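Local coordinates for protein insecticidal Delta-Endotoxin Cry8Ea1 (Bacillus Thuringiensis, PDB 3EB7) that is an insecticidal crystal toxin of the three-domain Cry family, toxic to soil-dwelling beetle larvae and thought to act by forming pores in gut-cell membranes, at residues T269-T281 with V453-E466. Residues are numbered along the deposited sequence; the frame is centred on the assembly and turned at random.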
loop_
_atom_site.group_PDB
_atom_site.type_symbol
_atom_site.label_atom_id
_atom_site.label_comp_id
_atom_site.label_asym_id
_atom_site.label_seq_id
_atom_site.Cartn_x
_atom_site.Cartn_y
_atom_site.Cartn_z
ATOM N N THR A 269 -12.966 9.711 14.102
ATOM C CA THR A 269 -14.214 9.664 13.334
ATOM C C THR A 269 -14.018 9.408 11.826
ATOM O O THR A 269 -14.786 8.619 11.239
ATOM C CB THR A 269 -15.048 10.956 13.518
ATOM O OG1 THR A 269 -15.111 11.324 14.906
ATOM C CG2 THR A 269 -16.425 10.791 12.980
ATOM N N PHE A 270 -13.033 10.069 11.198
ATOM C CA PHE A 270 -12.771 9.874 9.772
ATOM C C PHE A 270 -12.132 8.517 9.416
ATOM O O PHE A 270 -12.329 8.002 8.304
ATOM C CB PHE A 270 -11.871 10.963 9.233
ATOM C CG PHE A 270 -12.586 12.219 8.818
ATOM C CD1 PHE A 270 -11.898 13.426 8.783
ATOM C CD2 PHE A 270 -13.927 12.205 8.453
ATOM C CE1 PHE A 270 -12.518 14.594 8.360
ATOM C CE2 PHE A 270 -14.565 13.379 8.012
ATOM C CZ PHE A 270 -13.873 14.566 7.972
ATOM N N ILE A 271 -11.357 7.978 10.357
ATOM C CA ILE A 271 -10.600 6.763 10.208
ATOM C C ILE A 271 -11.393 5.628 10.882
ATOM O O ILE A 271 -11.869 5.763 12.006
ATOM C CB ILE A 271 -9.161 6.911 10.833
ATOM C CG1 ILE A 271 -8.438 8.124 10.234
ATOM C CG2 ILE A 271 -8.270 5.647 10.620
ATOM C CD1 ILE A 271 -8.408 8.152 8.709
ATOM N N ARG A 272 -11.532 4.530 10.150
ATOM C CA ARG A 272 -12.287 3.387 10.584
ATOM C C ARG A 272 -11.524 2.710 11.696
ATOM O O ARG A 272 -10.307 2.550 11.591
ATOM C CB ARG A 272 -12.408 2.373 9.430
ATOM C CG ARG A 272 -13.456 2.716 8.403
ATOM C CD ARG A 272 -14.258 1.434 8.085
ATOM N NE ARG A 272 -13.710 0.860 6.896
ATOM C CZ ARG A 272 -14.024 -0.327 6.392
ATOM N NH1 ARG A 272 -14.899 -1.138 6.975
ATOM N NH2 ARG A 272 -13.438 -0.684 5.259
ATOM N N GLY A 273 -12.240 2.257 12.714
ATOM C CA GLY A 273 -11.730 1.160 13.526
ATOM C C GLY A 273 -11.057 0.056 12.695
ATOM O O GLY A 273 -11.386 -0.175 11.517
ATOM N N LYS A 274 -10.091 -0.617 13.307
ATOM C CA LYS A 274 -9.460 -1.781 12.703
ATOM C C LYS A 274 -10.532 -2.833 12.274
ATOM O O LYS A 274 -11.556 -2.976 12.925
ATOM C CB LYS A 274 -8.380 -2.332 13.664
ATOM C CG LYS A 274 -7.126 -1.421 13.800
ATOM C CD LYS A 274 -6.223 -1.481 12.537
ATOM C CE LYS A 274 -4.843 -0.838 12.729
ATOM N NZ LYS A 274 -4.800 0.167 13.842
ATOM N N HIS A 275 -10.339 -3.471 11.120
ATOM C CA HIS A 275 -11.384 -4.334 10.528
ATOM C C HIS A 275 -10.668 -5.289 9.599
ATOM O O HIS A 275 -9.517 -5.051 9.209
ATOM C CB HIS A 275 -12.400 -3.498 9.689
ATOM C CG HIS A 275 -11.738 -2.585 8.678
ATOM N ND1 HIS A 275 -11.569 -2.935 7.354
ATOM C CD2 HIS A 275 -11.157 -1.366 8.821
ATOM C CE1 HIS A 275 -10.916 -1.967 6.724
ATOM N NE2 HIS A 275 -10.664 -0.996 7.585
ATOM N N LEU A 276 -11.351 -6.364 9.243
ATOM C CA LEU A 276 -10.859 -7.307 8.257
ATOM C C LEU A 276 -10.970 -6.682 6.880
ATOM O O LEU A 276 -11.859 -5.864 6.626
ATOM C CB LEU A 276 -11.713 -8.600 8.311
ATOM C CG LEU A 276 -11.373 -9.481 9.517
ATOM C CD1 LEU A 276 -12.601 -10.283 9.887
ATOM C CD2 LEU A 276 -10.124 -10.360 9.215
ATOM N N PHE A 277 -10.080 -7.055 5.981
ATOM C CA PHE A 277 -10.089 -6.482 4.638
ATOM C C PHE A 277 -11.496 -6.608 4.036
ATOM O O PHE A 277 -12.075 -7.676 4.054
ATOM C CB PHE A 277 -9.052 -7.199 3.775
ATOM C CG PHE A 277 -8.895 -6.601 2.401
ATOM C CD1 PHE A 277 -8.082 -5.482 2.197
ATOM C CD2 PHE A 277 -9.568 -7.141 1.313
ATOM C CE1 PHE A 277 -7.923 -4.922 0.923
ATOM C CE2 PHE A 277 -9.422 -6.575 0.050
ATOM C CZ PHE A 277 -8.586 -5.448 -0.134
ATOM N N ASP A 278 -12.073 -5.523 3.541
ATOM C CA ASP A 278 -13.475 -5.593 3.052
ATOM C C ASP A 278 -13.762 -4.836 1.742
ATOM O O ASP A 278 -12.926 -4.103 1.243
ATOM C CB ASP A 278 -14.489 -5.227 4.149
ATOM C CG ASP A 278 -14.344 -3.798 4.660
ATOM O OD1 ASP A 278 -13.565 -3.014 4.085
ATOM O OD2 ASP A 278 -15.043 -3.436 5.645
ATOM N N PHE A 279 -14.940 -5.066 1.192
ATOM C CA PHE A 279 -15.371 -4.434 -0.067
ATOM C C PHE A 279 -16.723 -3.809 0.136
ATOM O O PHE A 279 -17.591 -4.443 0.740
ATOM C CB PHE A 279 -15.463 -5.468 -1.197
ATOM C CG PHE A 279 -14.130 -6.001 -1.618
ATOM C CD1 PHE A 279 -13.632 -7.206 -1.071
ATOM C CD2 PHE A 279 -13.342 -5.290 -2.520
ATOM C CE1 PHE A 279 -12.363 -7.684 -1.450
ATOM C CE2 PHE A 279 -12.097 -5.758 -2.906
ATOM C CZ PHE A 279 -11.602 -6.943 -2.374
ATOM N N ILE A 280 -16.886 -2.579 -0.353
ATOM C CA ILE A 280 -18.180 -1.912 -0.362
ATOM C C ILE A 280 -19.190 -2.690 -1.194
ATOM O O ILE A 280 -18.868 -3.144 -2.290
ATOM C CB ILE A 280 -18.068 -0.399 -0.821
ATOM C CG1 ILE A 280 -19.390 0.333 -0.651
ATOM C CG2 ILE A 280 -17.603 -0.271 -2.304
ATOM C CD1 ILE A 280 -19.243 1.877 -0.595
ATOM N N THR A 281 -20.407 -2.852 -0.659
ATOM C CA THR A 281 -21.522 -3.516 -1.368
ATOM C C THR A 281 -22.742 -2.615 -1.655
ATOM O O THR A 281 -23.481 -2.811 -2.625
ATOM C CB THR A 281 -22.004 -4.783 -0.617
ATOM O OG1 THR A 281 -22.517 -4.408 0.656
ATOM C CG2 THR A 281 -20.858 -5.795 -0.454
ATOM N N VAL A 453 -3.543 -12.660 6.348
ATOM C CA VAL A 453 -4.656 -13.294 7.083
ATOM C C VAL A 453 -5.823 -12.334 7.395
ATOM O O VAL A 453 -6.936 -12.771 7.739
ATOM C CB VAL A 453 -4.182 -14.041 8.359
ATOM C CG1 VAL A 453 -3.293 -15.233 7.982
ATOM C CG2 VAL A 453 -3.452 -13.048 9.334
ATOM N N VAL A 454 -5.568 -11.039 7.229
ATOM C CA VAL A 454 -6.587 -10.002 7.380
ATOM C C VAL A 454 -7.665 -10.130 6.268
ATOM O O VAL A 454 -8.746 -9.554 6.372
ATOM C CB VAL A 454 -5.933 -8.586 7.530
ATOM C CG1 VAL A 454 -5.335 -8.052 6.197
ATOM C CG2 VAL A 454 -6.893 -7.593 8.175
ATOM N N LYS A 455 -7.401 -10.954 5.263
ATOM C CA LYS A 455 -8.373 -11.261 4.214
ATOM C C LYS A 455 -9.283 -12.448 4.549
ATOM O O LYS A 455 -9.784 -13.129 3.645
ATOM C CB LYS A 455 -7.660 -11.521 2.867
ATOM C CG LYS A 455 -6.669 -10.424 2.439
ATOM C CD LYS A 455 -6.305 -10.710 0.976
ATOM C CE LYS A 455 -7.271 -9.994 0.004
ATOM N NZ LYS A 455 -7.351 -10.632 -1.335
ATOM N N ALA A 456 -9.453 -12.733 5.841
ATOM C CA ALA A 456 -10.410 -13.761 6.299
ATOM C C ALA A 456 -11.841 -13.290 6.207
ATOM O O ALA A 456 -12.130 -12.076 6.231
ATOM C CB ALA A 456 -10.106 -14.173 7.699
ATOM N N SER A 457 -12.760 -14.253 6.108
ATOM C CA SER A 457 -14.181 -13.958 5.969
ATOM C C SER A 457 -14.796 -13.533 7.283
ATOM O O SER A 457 -15.923 -13.027 7.299
ATOM C CB SER A 457 -14.928 -15.195 5.448
ATOM O OG SER A 457 -14.892 -16.272 6.396
ATOM N N ASP A 458 -14.089 -13.761 8.385
ATOM C CA ASP A 458 -14.612 -13.489 9.740
ATOM C C ASP A 458 -13.521 -13.794 10.814
ATOM O O ASP A 458 -12.379 -14.133 10.483
ATOM C CB ASP A 458 -15.796 -14.429 10.047
ATOM C CG ASP A 458 -15.362 -15.912 10.143
ATOM O OD1 ASP A 458 -16.245 -16.789 10.201
ATOM O OD2 ASP A 458 -14.145 -16.217 10.186
ATOM N N GLY A 459 -13.874 -13.681 12.089
ATOM C CA GLY A 459 -12.952 -13.988 13.167
ATOM C C GLY A 459 -12.396 -12.682 13.707
ATOM O O GLY A 459 -12.964 -11.604 13.485
ATOM N N PRO A 460 -11.254 -12.764 14.410
ATOM C CA PRO A 460 -10.665 -11.596 15.097
ATOM C C PRO A 460 -10.232 -10.455 14.135
ATOM O O PRO A 460 -9.707 -10.697 13.031
ATOM C CB PRO A 460 -9.449 -12.174 15.848
ATOM C CG PRO A 460 -9.507 -13.633 15.671
ATOM C CD PRO A 460 -10.437 -13.980 14.548
ATOM N N LYS A 461 -10.463 -9.231 14.580
ATOM C CA LYS A 461 -10.046 -8.055 13.869
ATOM C C LYS A 461 -8.628 -7.761 14.276
ATOM O O LYS A 461 -8.174 -8.280 15.307
ATOM C CB LYS A 461 -10.947 -6.881 14.233
ATOM C CG LYS A 461 -12.395 -7.047 13.812
ATOM C CD LYS A 461 -13.160 -5.880 14.394
ATOM C CE LYS A 461 -14.642 -5.922 14.081
ATOM N NZ LYS A 461 -15.346 -4.749 14.741
ATOM N N PRO A 462 -7.894 -6.957 13.457
ATOM C CA PRO A 462 -6.560 -6.501 13.874
ATOM C C PRO A 462 -6.619 -5.682 15.164
ATOM O O PRO A 462 -7.618 -5.058 15.449
ATOM C CB PRO A 462 -6.101 -5.631 12.700
ATOM C CG PRO A 462 -6.930 -6.138 11.545
ATOM C CD PRO A 462 -8.245 -6.474 12.112
ATOM N N SER A 463 -5.557 -5.709 15.950
ATOM C CA SER A 463 -5.516 -4.923 17.181
ATOM C C SER A 463 -4.989 -3.538 16.887
ATOM O O SER A 463 -4.409 -3.303 15.820
ATOM C CB SER A 463 -4.663 -5.640 18.229
ATOM O OG SER A 463 -5.222 -6.943 18.467
ATOM N N ALA A 464 -5.214 -2.607 17.806
ATOM C CA ALA A 464 -4.822 -1.237 17.569
ATOM C C ALA A 464 -3.302 -1.097 17.778
ATOM O O ALA A 464 -2.831 -0.842 18.887
ATOM C CB ALA A 464 -5.617 -0.283 18.459
ATOM N N ASN A 465 -2.556 -1.331 16.701
ATOM C CA ASN A 465 -1.112 -1.166 16.628
ATOM C C ASN A 465 -0.797 -0.864 15.143
ATOM O O ASN A 465 -1.662 -1.068 14.283
ATOM C CB ASN A 465 -0.400 -2.448 17.121
ATOM C CG ASN A 465 -0.649 -3.662 16.216
ATOM O OD1 ASN A 465 -0.390 -3.624 15.008
ATOM N ND2 ASN A 465 -1.153 -4.746 16.800
ATOM N N GLU A 466 0.412 -0.390 14.835
ATOM C CA GLU A 466 0.820 -0.130 13.442
ATOM C C GLU A 466 1.982 -1.023 12.993
ATOM O O GLU A 466 2.885 -0.583 12.272
ATOM C CB GLU A 466 1.179 1.349 13.241
ATOM C CG GLU A 466 0.081 2.350 13.676
ATOM C CD GLU A 466 -1.178 2.215 12.844
ATOM O OE1 GLU A 466 -1.091 1.669 11.715
ATOM O OE2 GLU A 466 -2.260 2.652 13.298
HETATM O O HOH W 1 -11.767 -10.363 3.620
#
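Leu276 sets its two methyls into the bend of loop 453-466: CD2 sits 3.3 Å from Val454 O and 4.1 Å from Ala456 CB, while CD1 reaches over the backbone at Asp458 and Gly459. The same carbonyl takes the one firm direct hydrogen bond between the segments, Phe277 N to Val454 O at 2.9 Å, with the donor lying above the carbonyl plane. A water closes this end by donating to both Phe277 O and Ala456 O. Phe277, its CG anti to the backbone N (chi1 -175°), runs alongside Lys455, whose CE lies 3.9 Å from Phe277 CD2; the ammonium continues to Asp438. Further along, Pro462 CD packs 3.5 Å from His275 O, and Lys274 crosses the proline, bending at chi2 and again at chi4 (-23°) to bring NZ to a long salt bridge with Glu466 OE2 (3.6 Å) and a weak hydrogen bond to Asn465 O. Behind this line, Arg272 grips Asp278 end-on through two nitrogens and lays its guanidinium over the His275 ring; Glu241 binds both Arg272 and His275. The contact thus joins the connection from helix 263-270 to strand 278-292, in the second domain, to the loop between strands 448-452 and 476-478 of the third.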